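PDB 4JGA: 3-oxoacyl-[acyl-carrier-protein] synthase 2, which probably catalyses the condensation of malonyl-ACP with a growing acyl chain, the carbon-adding step of type II fatty acid synthesis. Local coordinates for residues Val18-Leu23 with Val261-Tyr266; Ile95-Ala100 with Met254-Gly259; Ile192-Arg197 with Ile281-Thr286; Ala227-Thr232 with Ser250-Gly255; Ser242-Lys247 with Met354-Ser359. All coordinates share one frame; numbering follows the deposited sequence.

Interaction 1. Residues Val18-Leu23 with Val261-Tyr266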
# COMPACT_ATOMS: atom_id res chain seq x y z
N VAL A 18 1.12 -3.75 -22.85
CA VAL A 18 2.14 -3.60 -21.83
C VAL A 18 3.11 -4.78 -21.82
O VAL A 18 2.71 -5.94 -21.68
CB VAL A 18 1.51 -3.47 -20.43
CG1 VAL A 18 2.57 -3.26 -19.36
CG2 VAL A 18 0.47 -2.36 -20.43
N VAL A 19 4.39 -4.46 -21.97
CA VAL A 19 5.43 -5.47 -22.06
C VAL A 19 6.41 -5.32 -20.91
O VAL A 19 6.45 -4.27 -20.22
CB VAL A 19 6.15 -5.42 -23.44
CG1 VAL A 19 5.19 -5.79 -24.56
CG2 VAL A 19 6.79 -4.08 -23.71
N ILE A 20 7.15 -6.39 -20.68
CA ILE A 20 8.14 -6.50 -19.64
C ILE A 20 9.51 -6.29 -20.29
O ILE A 20 9.92 -7.10 -21.16
CB ILE A 20 8.13 -7.91 -19.03
CG1 ILE A 20 6.71 -8.32 -18.56
CG2 ILE A 20 9.11 -8.00 -17.88
CD1 ILE A 20 6.55 -9.84 -18.37
N THR A 21 10.23 -5.24 -19.87
CA THR A 21 11.50 -4.90 -20.47
C THR A 21 12.69 -4.94 -19.50
O THR A 21 13.81 -4.63 -19.92
CB THR A 21 11.45 -3.50 -21.11
OG1 THR A 21 11.15 -2.51 -20.09
CG2 THR A 21 10.35 -3.44 -22.21
N GLY A 22 12.48 -5.30 -18.24
CA GLY A 22 13.59 -5.42 -17.27
C GLY A 22 13.24 -6.30 -16.08
O GLY A 22 12.10 -6.26 -15.63
N LEU A 23 14.22 -7.08 -15.59
CA LEU A 23 14.04 -7.99 -14.46
C LEU A 23 15.12 -7.77 -13.42
O LEU A 23 16.29 -7.51 -13.75
CB LEU A 23 14.09 -9.44 -14.87
CG LEU A 23 13.29 -9.89 -16.10
CD1 LEU A 23 13.63 -11.34 -16.44
CD2 LEU A 23 11.79 -9.73 -15.87
N VAL A 261 10.30 -5.49 -11.61
CA VAL A 261 10.30 -5.45 -13.08
C VAL A 261 10.11 -4.04 -13.61
O VAL A 261 9.63 -3.15 -12.90
CB VAL A 261 9.22 -6.40 -13.68
CG1 VAL A 261 9.45 -7.85 -13.24
CG2 VAL A 261 7.81 -5.97 -13.30
N VAL A 262 10.55 -3.84 -14.84
CA VAL A 262 10.18 -2.69 -15.64
C VAL A 262 9.11 -3.14 -16.63
O VAL A 262 9.29 -4.10 -17.39
CB VAL A 262 11.38 -2.08 -16.40
CG1 VAL A 262 10.98 -0.82 -17.14
CG2 VAL A 262 12.52 -1.79 -15.42
N LEU A 263 7.96 -2.45 -16.54
CA LEU A 263 6.88 -2.56 -17.50
C LEU A 263 6.85 -1.32 -18.37
O LEU A 263 7.15 -0.22 -17.92
CB LEU A 263 5.52 -2.74 -16.83
CG LEU A 263 5.37 -3.90 -15.84
CD1 LEU A 263 3.90 -3.94 -15.39
CD2 LEU A 263 5.82 -5.25 -16.41
N GLU A 264 6.44 -1.50 -19.61
CA GLU A 264 6.56 -0.46 -20.58
C GLU A 264 5.49 -0.58 -21.65
O GLU A 264 5.12 -1.70 -22.07
CB GLU A 264 7.96 -0.53 -21.16
CG GLU A 264 8.31 0.59 -22.14
CD GLU A 264 9.81 0.67 -22.43
OE1 GLU A 264 10.57 -0.19 -21.89
OE2 GLU A 264 10.21 1.59 -23.18
N GLU A 265 4.98 0.56 -22.09
CA GLU A 265 4.00 0.58 -23.18
C GLU A 265 4.71 0.02 -24.44
O GLU A 265 5.87 0.33 -24.71
CB GLU A 265 3.48 1.99 -23.42
CG GLU A 265 2.35 2.08 -24.42
CD GLU A 265 2.80 2.14 -25.87
OE1 GLU A 265 3.82 2.80 -26.16
OE2 GLU A 265 2.12 1.53 -26.72
N TYR A 266 4.00 -0.80 -25.20
CA TYR A 266 4.66 -1.60 -26.22
C TYR A 266 5.33 -0.76 -27.30
O TYR A 266 6.47 -1.02 -27.63
CB TYR A 266 3.66 -2.60 -26.83
CG TYR A 266 4.25 -3.60 -27.78
CD1 TYR A 266 5.57 -4.04 -27.64
CD2 TYR A 266 3.51 -4.12 -28.82
CE1 TYR A 266 6.12 -4.96 -28.50
CE2 TYR A 266 4.05 -5.05 -29.70
CZ TYR A 266 5.35 -5.48 -29.53
OH TYR A 266 5.94 -6.39 -30.39
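Val18-Leu23 and Val261-Tyr266 are antiparallel partners within the large mixed sheet of this thiolase-fold enzyme, their strand axes 4.6 Å apart with N-to-C directions 159° from each other. Val19 and Glu264 form a hydrogen-bonded pair, Val19 N meeting Glu264 O at 2.9 Å with a virtually straight N-H...O line (179°). Farther along, Thr21 and Gly22 together face Val262, a classic beta bulge: Thr21 N donates to Val262 O at 2.9 Å, and Val262 N donates back to Gly22 O at 3.0 Å, from above that carbonyl plane.

Beside the bulge, Thr21 OG1 donates to Glu264 OE1 at 3.0 Å, nearly along the C-O axis of the carboxylate. The glutamate chain is extended, with CG anti to N (chi1 -175°), and this carries the carboxylate across the threonine, the two side chains at about a right angle; its other oxygen is taken by His268 and Arg272. Val19 CG1 rests 3.6 Å from CD1 of Tyr266, whose ring it approaches obliquely. Among the side chains of the other face, Ile20 and Leu263 lie side by side, CG1 to CD2 3.9 Å.

Helix 187-200 packs against Val18 and Leu263, and helix 368-382 against Ile20, Leu23 and Val261. In the sheet, strand 206-213 flanks 257-265, while strand 278-287 borders 18-26 on its other side.

Interaction 2. Residues Ile95-Ala100 with Met254-Gly259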
# COMPACT_ATOMS: atom_id res chain seq x y z
N ILE A 95 14.00 -2.20 2.16
CA ILE A 95 14.35 -1.15 1.21
C ILE A 95 15.70 -1.48 0.52
O ILE A 95 15.84 -1.26 -0.68
CB ILE A 95 14.35 0.24 1.87
CG1 ILE A 95 12.89 0.61 2.20
CG2 ILE A 95 15.00 1.25 0.96
CD1 ILE A 95 12.70 1.80 3.12
N HIS A 96 16.66 -2.04 1.26
CA HIS A 96 17.92 -2.42 0.67
C HIS A 96 17.66 -3.45 -0.44
O HIS A 96 18.18 -3.32 -1.53
CB HIS A 96 18.86 -3.08 1.66
CG HIS A 96 19.26 -2.22 2.83
ND1 HIS A 96 19.99 -2.73 3.88
CD2 HIS A 96 18.97 -0.95 3.15
CE1 HIS A 96 20.18 -1.79 4.78
NE2 HIS A 96 19.56 -0.70 4.37
N TYR A 97 16.87 -4.47 -0.14
CA TYR A 97 16.60 -5.51 -1.11
C TYR A 97 15.83 -4.95 -2.32
O TYR A 97 16.14 -5.28 -3.46
CB TYR A 97 15.79 -6.65 -0.48
CG TYR A 97 16.44 -7.36 0.68
CD1 TYR A 97 17.84 -7.38 0.86
CD2 TYR A 97 15.66 -8.02 1.63
CE1 TYR A 97 18.42 -8.06 1.93
CE2 TYR A 97 16.23 -8.70 2.69
CZ TYR A 97 17.60 -8.70 2.85
OH TYR A 97 18.12 -9.39 3.92
N GLY A 98 14.85 -4.11 -2.04
CA GLY A 98 14.00 -3.48 -3.07
C GLY A 98 14.84 -2.60 -4.01
O GLY A 98 14.70 -2.68 -5.22
N VAL A 99 15.70 -1.78 -3.45
CA VAL A 99 16.53 -0.90 -4.25
C VAL A 99 17.50 -1.72 -5.10
O VAL A 99 17.72 -1.41 -6.26
CB VAL A 99 17.27 0.13 -3.39
CG1 VAL A 99 18.25 0.95 -4.22
CG2 VAL A 99 16.27 1.08 -2.73
N ALA A 100 18.03 -2.79 -4.53
CA ALA A 100 18.92 -3.66 -5.27
C ALA A 100 18.20 -4.32 -6.47
O ALA A 100 18.71 -4.31 -7.59
CB ALA A 100 19.53 -4.70 -4.34
N MET A 254 9.12 -18.97 6.02
CA MET A 254 9.32 -17.56 5.70
C MET A 254 10.64 -17.34 4.93
O MET A 254 11.63 -18.02 5.18
CB MET A 254 9.38 -16.69 6.96
CG MET A 254 8.14 -16.74 7.82
SD MET A 254 8.42 -15.94 9.41
CE MET A 254 8.61 -14.22 8.87
N GLY A 255 10.60 -16.38 4.03
CA GLY A 255 11.76 -15.94 3.28
C GLY A 255 11.81 -14.43 3.09
O GLY A 255 10.89 -13.69 3.45
N GLU A 256 12.95 -13.98 2.55
CA GLU A 256 13.22 -12.55 2.38
C GLU A 256 13.80 -12.33 0.99
O GLU A 256 14.42 -13.21 0.43
CB GLU A 256 14.18 -12.05 3.46
CG GLU A 256 15.49 -12.82 3.50
CD GLU A 256 16.57 -12.21 4.38
OE1 GLU A 256 17.70 -12.72 4.30
OE2 GLU A 256 16.30 -11.23 5.11
N GLY A 257 13.58 -11.13 0.48
CA GLY A 257 14.21 -10.69 -0.78
C GLY A 257 13.32 -9.72 -1.52
O GLY A 257 12.46 -9.07 -0.93
N ALA A 258 13.56 -9.61 -2.81
CA ALA A 258 12.79 -8.72 -3.65
C ALA A 258 12.78 -9.17 -5.10
O ALA A 258 13.70 -9.87 -5.60
CB ALA A 258 13.33 -7.29 -3.53
N GLY A 259 11.74 -8.75 -5.78
CA GLY A 259 11.56 -8.96 -7.20
C GLY A 259 10.93 -7.71 -7.80
O GLY A 259 9.89 -7.28 -7.36
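The axis of helix segment 95-100 runs 6.9 Å from that of strand segment 257-259 at 32° between their N-to-C directions, with Gly98 and Ala258 nearest, CA to CA 5.4 Å. This is helix-on-sheet packing in the thiolase fold, between helix 93-109 and the start of strand 257-265.

The small side chain of Ala258 suits the close approach. Its CB sits 3.5 Å from Tyr97 O and also touches Tyr97 CB and Gly98 N, fitting against the helix backbone itself. Gly257, whose backbone adopts a conformation that by itself calls for glycine, has its CA 3.9 Å from Tyr97 CD2.

Tyr97 supplies most of the side-chain contact. With CG anti to the carbonyl carbon (chi1 -60°), its ring reaches along the strand past Gly257 as far as Glu256, while Phe74 meets it edge-to-face. The planes of the Tyr97 ring and the Glu256 carboxylate are nearly perpendicular, 84° apart. Both groups are buried, and the carboxylate is held mainly by the backbone N of Ile66, which donates to Glu256 OE1. At the edge of the ring, Tyr97 OH lies 2.8 Å from Glu256 OE2, a weak hydrogen bond.

Interaction 3. Residues Ile192-Arg197 with Ile281-Thr286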
# COMPACT_ATOMS: atom_id res chain seq x y z
N ILE A 192 2.45 -5.24 -9.65
CA ILE A 192 2.69 -5.44 -11.09
C ILE A 192 1.40 -5.28 -11.89
O ILE A 192 1.38 -4.59 -12.91
CB ILE A 192 3.38 -6.79 -11.33
CG1 ILE A 192 4.82 -6.72 -10.82
CG2 ILE A 192 3.42 -7.14 -12.81
CD1 ILE A 192 5.51 -8.06 -10.69
N GLY A 193 0.32 -5.90 -11.44
CA GLY A 193 -0.97 -5.76 -12.11
C GLY A 193 -1.43 -4.31 -12.15
O GLY A 193 -1.81 -3.80 -13.20
N ASP A 194 -1.37 -3.63 -11.01
CA ASP A 194 -1.72 -2.19 -10.99
C ASP A 194 -0.82 -1.35 -11.89
O ASP A 194 -1.28 -0.40 -12.54
CB ASP A 194 -1.63 -1.62 -9.56
CG ASP A 194 -2.66 -2.21 -8.62
OD1 ASP A 194 -3.57 -2.97 -9.04
OD2 ASP A 194 -2.52 -1.91 -7.41
N ALA A 195 0.49 -1.64 -11.88
CA ALA A 195 1.40 -0.93 -12.76
C ALA A 195 1.03 -1.16 -14.25
O ALA A 195 1.09 -0.25 -15.08
CB ALA A 195 2.81 -1.36 -12.48
N MET A 196 0.63 -2.38 -14.59
CA MET A 196 0.20 -2.68 -15.94
C MET A 196 -1.03 -1.85 -16.32
O MET A 196 -1.11 -1.31 -17.39
CB MET A 196 -0.07 -4.17 -16.10
CG MET A 196 -0.61 -4.57 -17.45
SD MET A 196 -2.40 -4.49 -17.45
CE MET A 196 -2.81 -5.94 -16.52
N ARG A 197 -1.99 -1.78 -15.40
CA ARG A 197 -3.22 -1.04 -15.62
C ARG A 197 -2.90 0.44 -15.83
O ARG A 197 -3.51 1.10 -16.66
CB ARG A 197 -4.18 -1.23 -14.45
CG ARG A 197 -4.78 -2.63 -14.34
CD ARG A 197 -5.94 -2.83 -15.27
NE ARG A 197 -6.43 -4.21 -15.41
CZ ARG A 197 -7.21 -4.85 -14.54
NH1 ARG A 197 -7.64 -4.29 -13.40
NH2 ARG A 197 -7.57 -6.10 -14.81
N ILE A 281 -0.87 -9.61 -20.14
CA ILE A 281 -2.13 -9.55 -20.84
C ILE A 281 -3.35 -9.73 -19.95
O ILE A 281 -4.45 -9.42 -20.37
CB ILE A 281 -2.22 -10.57 -22.02
CG1 ILE A 281 -1.92 -12.00 -21.59
CG2 ILE A 281 -1.31 -10.16 -23.16
CD1 ILE A 281 -2.33 -13.01 -22.65
N GLY A 282 -3.17 -10.26 -18.76
CA GLY A 282 -4.30 -10.50 -17.88
C GLY A 282 -3.98 -10.28 -16.43
O GLY A 282 -2.88 -10.64 -15.96
N TYR A 283 -4.98 -9.76 -15.71
CA TYR A 283 -4.87 -9.45 -14.29
C TYR A 283 -6.23 -9.67 -13.62
O TYR A 283 -7.22 -9.04 -14.02
CB TYR A 283 -4.47 -7.99 -14.09
CG TYR A 283 -4.35 -7.42 -12.67
CD1 TYR A 283 -4.00 -8.20 -11.57
CD2 TYR A 283 -4.52 -6.05 -12.46
CE1 TYR A 283 -3.85 -7.65 -10.32
CE2 TYR A 283 -4.34 -5.48 -11.20
CZ TYR A 283 -4.01 -6.27 -10.14
OH TYR A 283 -3.86 -5.67 -8.91
N GLY A 284 -6.24 -10.56 -12.64
CA GLY A 284 -7.42 -10.83 -11.82
C GLY A 284 -7.13 -10.43 -10.38
O GLY A 284 -6.04 -10.70 -9.86
N SER A 285 -8.09 -9.79 -9.73
CA SER A 285 -7.95 -9.32 -8.36
C SER A 285 -9.28 -9.44 -7.62
O SER A 285 -10.24 -8.78 -7.98
CB SER A 285 -7.49 -7.85 -8.34
OG SER A 285 -7.39 -7.40 -7.00
N THR A 286 -9.33 -10.27 -6.60
CA THR A 286 -10.58 -10.61 -5.95
C THR A 286 -10.40 -10.72 -4.43
O THR A 286 -9.27 -10.74 -3.92
CB THR A 286 -11.08 -11.98 -6.44
OG1 THR A 286 -10.12 -12.99 -6.09
CG2 THR A 286 -11.28 -12.00 -7.94
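The ring of Tyr283 lies flat over the helix backbone at Gly193, whose CA stands 3.5 Å from the ring centroid and only 10° off the ring normal, a CH-pi contact. The close fit depends on the glycine, which has no side chain to hold the ring off the helix. CG of Tyr283 is anti to its N, which lifts the ring off the strand and onto the helix.

At the rim of the ring, Tyr283 OH donates to Asp194 OD1 at 2.7 Å. The hydroxyl approaches from above the carboxylate plane, which is steeply inclined to the ring. The same OD1 also accepts from Gln179 of the second subunit, so two donors hold it. Met196, bent at chi2 and chi3, brings CE to 3.6 Å from Tyr283 CB. The Arg197 guanidinium sets one face on Tyr283 CD2, with CZ 3.6 Å from that atom, but the two planes are inclined by 50° and do not stack. Arg197 NH2 makes a salt bridge with Asp312, and the guanidinium forms a cation-pi contact with Tyr203 of the second subunit.

The segment axes pass 8.9 Å apart, the helix running across the strand at 124°. This is helix-on-sheet packing of the thiolase fold, joining helix 187-200 to strand 278-287 at the dimer interface.

Interaction 4. Residues Ala227-Thr232 with Ser250-Gly255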
# COMPACT_ATOMS: atom_id res chain seq x y z
N ALA A 227 0.29 -17.57 14.66
CA ALA A 227 -0.79 -17.78 13.70
C ALA A 227 -0.87 -19.21 13.19
O ALA A 227 -1.70 -19.50 12.36
CB ALA A 227 -0.62 -16.84 12.53
N ARG A 228 0.03 -20.09 13.67
CA ARG A 228 0.13 -21.48 13.25
C ARG A 228 0.35 -21.59 11.73
O ARG A 228 -0.08 -22.55 11.12
CB ARG A 228 -1.10 -22.31 13.74
CG ARG A 228 -1.45 -22.17 15.25
CD ARG A 228 -2.86 -22.69 15.61
NE ARG A 228 -3.91 -21.91 14.90
CZ ARG A 228 -4.40 -20.72 15.27
NH1 ARG A 228 -4.01 -20.10 16.41
NH2 ARG A 228 -5.31 -20.13 14.49
N ALA A 229 1.04 -20.64 11.14
CA ALA A 229 1.27 -20.64 9.69
C ALA A 229 2.55 -21.39 9.24
O ALA A 229 2.65 -21.78 8.07
CB ALA A 229 1.38 -19.21 9.23
N LEU A 230 3.50 -21.59 10.16
CA LEU A 230 4.84 -22.07 9.78
C LEU A 230 5.11 -23.55 9.99
O LEU A 230 4.67 -24.12 10.99
CB LEU A 230 5.93 -21.27 10.51
CG LEU A 230 5.92 -19.75 10.37
CD1 LEU A 230 7.20 -19.15 10.95
CD2 LEU A 230 5.78 -19.31 8.90
N CYS A 231 5.88 -24.15 9.08
CA CYS A 231 6.47 -25.47 9.35
C CYS A 231 7.44 -25.46 10.54
O CYS A 231 8.45 -24.75 10.53
CB CYS A 231 7.23 -25.99 8.12
SG CYS A 231 7.79 -27.67 8.34
N THR A 232 7.17 -26.26 11.56
CA THR A 232 8.02 -26.31 12.75
C THR A 232 8.63 -27.70 12.96
O THR A 232 9.32 -27.91 13.94
CB THR A 232 7.26 -25.89 14.02
OG1 THR A 232 6.18 -26.78 14.23
CG2 THR A 232 6.69 -24.47 13.90
N SER A 250 3.37 -29.16 6.33
CA SER A 250 2.80 -28.70 7.60
C SER A 250 3.01 -27.19 7.86
O SER A 250 3.12 -26.78 9.03
CB SER A 250 3.37 -29.51 8.75
OG SER A 250 4.76 -29.27 8.95
N GLY A 251 3.02 -26.38 6.80
CA GLY A 251 3.15 -24.96 6.94
C GLY A 251 4.25 -24.39 6.07
O GLY A 251 5.15 -25.12 5.61
N PHE A 252 4.16 -23.08 5.83
CA PHE A 252 5.15 -22.42 5.01
C PHE A 252 6.45 -22.09 5.75
O PHE A 252 6.52 -22.17 6.97
CB PHE A 252 4.56 -21.23 4.20
CG PHE A 252 4.20 -19.98 4.97
CD1 PHE A 252 5.17 -19.04 5.33
CD2 PHE A 252 2.87 -19.63 5.14
CE1 PHE A 252 4.82 -17.87 5.96
CE2 PHE A 252 2.52 -18.43 5.76
CZ PHE A 252 3.50 -17.56 6.19
N VAL A 253 7.47 -21.78 4.98
CA VAL A 253 8.77 -21.31 5.49
C VAL A 253 8.89 -19.84 5.05
O VAL A 253 8.71 -19.52 3.86
CB VAL A 253 9.92 -22.14 4.94
CG1 VAL A 253 11.28 -21.63 5.44
CG2 VAL A 253 9.75 -23.62 5.32
N MET A 254 9.12 -18.97 6.02
CA MET A 254 9.32 -17.56 5.70
C MET A 254 10.64 -17.34 4.93
O MET A 254 11.63 -18.02 5.18
CB MET A 254 9.38 -16.69 6.96
CG MET A 254 8.14 -16.74 7.82
SD MET A 254 8.42 -15.94 9.41
CE MET A 254 8.61 -14.22 8.87
N GLY A 255 10.60 -16.38 4.03
CA GLY A 255 11.76 -15.94 3.28
C GLY A 255 11.81 -14.43 3.09
O GLY A 255 10.89 -13.69 3.45
O HOH W 1 2.72 -26.46 11.63
O HOH W 2 5.16 -27.89 11.40
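Two backbone hydrogen bonds tie Ala229 and Cys231 to Phe252 in a single bridge between two loops, both in the connection from helix 218-226 to strand 257-265 of the thiolase fold. Phe252 N donates to Ala229 O at 3.0 Å, and Cys231 N donates to Phe252 O at 3.0 Å. Leu230 and Phe252 are the bridged residues. The backbones come closest at Cys231 and Gly251, CA to CA 4.1 Å, an approach that the glycine, having no side chain, allows.

Apolar contacts collect beside the bridge. Leu230 CD2 is pressed against the Phe252 ring at CE1, 3.4 Å away, and also touches Met254 CG. Ala229 CB meets the same ring at CE2, 3.7 Å off. Phe252 takes chi1 72°, putting CG between its N and carbonyl carbon and bringing the ring back toward Ala229 and Leu230; His363 meets that ring edge-to-face.

Two waters complete the contact at the Ser250 end. One donates to both Leu230 O and Ser250 O, bridging two acceptors and probably easing their repulsion. The second accepts from Thr232 N, at a rather short distance, and lies 2.8 Å from Ser250 OG.

Interaction 5. Residues Ser242-Lys247 with Met354-Ser359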
# COMPACT_ATOMS: atom_id res chain seq x y z
N SER A 242 9.85 -27.06 2.98
CA SER A 242 8.87 -26.45 2.07
C SER A 242 8.54 -27.50 0.99
O SER A 242 9.35 -27.75 0.09
CB SER A 242 9.42 -25.17 1.48
OG SER A 242 8.45 -24.46 0.75
N ARG A 243 7.36 -28.11 1.11
CA ARG A 243 6.97 -29.28 0.31
C ARG A 243 5.53 -29.19 -0.20
O ARG A 243 4.67 -29.99 0.16
CB ARG A 243 7.23 -30.57 1.10
CG ARG A 243 6.69 -30.61 2.52
CD ARG A 243 7.43 -31.64 3.37
NE ARG A 243 7.59 -32.93 2.70
CZ ARG A 243 8.74 -33.49 2.29
NH1 ARG A 243 9.93 -32.93 2.48
NH2 ARG A 243 8.69 -34.67 1.68
N PRO A 244 5.29 -28.23 -1.10
CA PRO A 244 3.93 -27.99 -1.58
C PRO A 244 3.29 -29.23 -2.18
O PRO A 244 3.93 -29.96 -2.95
CB PRO A 244 4.10 -26.87 -2.62
CG PRO A 244 5.43 -26.23 -2.27
CD PRO A 244 6.27 -27.38 -1.79
N TRP A 245 2.05 -29.46 -1.78
CA TRP A 245 1.21 -30.60 -2.16
C TRP A 245 1.71 -31.97 -1.69
O TRP A 245 1.12 -32.99 -2.06
CB TRP A 245 0.91 -30.59 -3.66
CG TRP A 245 0.41 -29.28 -4.13
CD1 TRP A 245 -0.83 -28.71 -3.88
CD2 TRP A 245 1.12 -28.35 -4.94
NE1 TRP A 245 -0.91 -27.46 -4.49
CE2 TRP A 245 0.26 -27.23 -5.15
CE3 TRP A 245 2.39 -28.34 -5.51
CZ2 TRP A 245 0.65 -26.14 -5.89
CZ3 TRP A 245 2.76 -27.24 -6.27
CH2 TRP A 245 1.90 -26.18 -6.47
N ASP A 246 2.80 -31.99 -0.91
CA ASP A 246 3.33 -33.23 -0.35
C ASP A 246 2.50 -33.57 0.89
O ASP A 246 2.06 -32.68 1.63
CB ASP A 246 4.80 -33.11 0.03
CG ASP A 246 5.39 -34.44 0.45
OD1 ASP A 246 5.80 -35.21 -0.46
OD2 ASP A 246 5.45 -34.70 1.69
N LYS A 247 2.28 -34.86 1.09
CA LYS A 247 1.51 -35.33 2.23
C LYS A 247 2.12 -34.96 3.56
O LYS A 247 1.40 -34.92 4.54
CB LYS A 247 1.31 -36.85 2.17
CG LYS A 247 0.24 -37.24 1.17
CD LYS A 247 -0.28 -38.65 1.35
CE LYS A 247 -1.26 -38.97 0.23
NZ LYS A 247 -1.63 -40.38 0.23
N MET A 354 2.11 -27.22 -13.52
CA MET A 354 2.05 -26.27 -12.40
C MET A 354 3.16 -26.58 -11.42
O MET A 354 3.38 -27.74 -11.12
CB MET A 354 0.68 -26.32 -11.70
CG MET A 354 0.61 -25.46 -10.43
SD MET A 354 -1.05 -25.08 -9.78
CE MET A 354 -1.50 -26.60 -9.00
N SER A 355 3.85 -25.56 -10.91
CA SER A 355 4.86 -25.77 -9.87
C SER A 355 4.89 -24.60 -8.88
O SER A 355 4.39 -23.52 -9.16
CB SER A 355 6.23 -26.01 -10.48
OG SER A 355 6.81 -24.83 -10.99
N SER A 356 5.43 -24.89 -7.69
CA SER A 356 5.67 -23.87 -6.69
C SER A 356 7.15 -23.71 -6.50
O SER A 356 7.86 -24.64 -6.07
CB SER A 356 5.04 -24.22 -5.36
OG SER A 356 5.44 -23.25 -4.42
N THR A 357 7.64 -22.52 -6.80
CA THR A 357 9.03 -22.21 -6.54
C THR A 357 9.28 -21.85 -5.07
O THR A 357 10.41 -21.68 -4.67
CB THR A 357 9.50 -21.06 -7.44
OG1 THR A 357 8.50 -20.02 -7.47
CG2 THR A 357 9.73 -21.58 -8.83
N LYS A 358 8.22 -21.75 -4.27
CA LYS A 358 8.39 -21.58 -2.82
C LYS A 358 9.01 -22.86 -2.23
O LYS A 358 9.52 -22.83 -1.13
CB LYS A 358 7.07 -21.29 -2.14
CG LYS A 358 6.42 -19.97 -2.53
CD LYS A 358 5.29 -19.61 -1.57
CE LYS A 358 4.70 -18.24 -1.79
NZ LYS A 358 4.14 -18.10 -3.15
N SER A 359 8.90 -23.97 -2.97
CA SER A 359 9.60 -25.21 -2.64
C SER A 359 11.12 -25.00 -2.54
O SER A 359 11.80 -25.77 -1.84
CB SER A 359 9.29 -26.31 -3.68
OG SER A 359 9.92 -26.07 -4.92
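Ser242 starts the contact by donating from OG to Lys358 O at 2.7 Å. The hydroxyl comes from well above the carbonyl plane, 51° out of it, and is placed there by a chi1 of -172° that sets OG anti to N. Arg243 turns away from the 354-359 segment. It braces its own loop instead: NE makes a salt bridge to Asp246 OD2 at 3.0 Å, with the oxygen in the guanidinium plane, across a type II beta turn from Arg243 to Asp246.

Pro244 packs on two serines, CD against Ser359 CB at 3.7 Å and CG against both CB and OG of Ser356. These serines are themselves fixed. Ser356 OG accepts from Lys358 N in a capping bond ahead of the turn into the helix and is also hydrogen-bonded to Gly327 O, while Ser359 OG donates to Ser356 O at 2.8 Å, nearly in line with the carbonyl bond.

Trp245 follows, Pro244 CB lying over one face of its ring. The six-membered ring presents its edge to the Ser355-Ser356 peptide, CZ3 being 3.8 Å from Ser356 N. Met354 crosses it at about a right angle in an oblique Met-aromatic contact, CE 3.8 Å from CZ2 and SD 5.3 Å from the centroid of the six-membered ring.

The loop thus packs over the junction between strand 353-355, outermost of the sheet within this chain, and helix 358-361. Helix 331-345 touches Pro244, Trp245 and Met354; Lys358 NZ bonds to His326 O and pairs with Glu372, a potassium ligand on helix 368-382.

How the interactions relate
All five contacts are largely buried, but their chemistry follows their place. Interaction 1 is strand pairing within the central sheet; interactions 2 and 3 lay helices on that sheet, each through a tyrosine, over a glycine in interaction 3 and beside an alanine in interaction 2. Interactions 1 and 2 use the two ends of strand 257-265, and interactions 1 and 3 touch directly, with Leu263 CD1 3.6 Å from Ile192 O. Interaction 4 joins two parts of the 227-255 connection, with bridging waters; interaction 5 lays it on strand 353-355 and helix 358-361 through serine hydroxyls, proline and tryptophan. These two, across the chain's centre from interaction 1, meet where Val253 packs on Ser242. Interactions 3 and 4 also reach the second subunit.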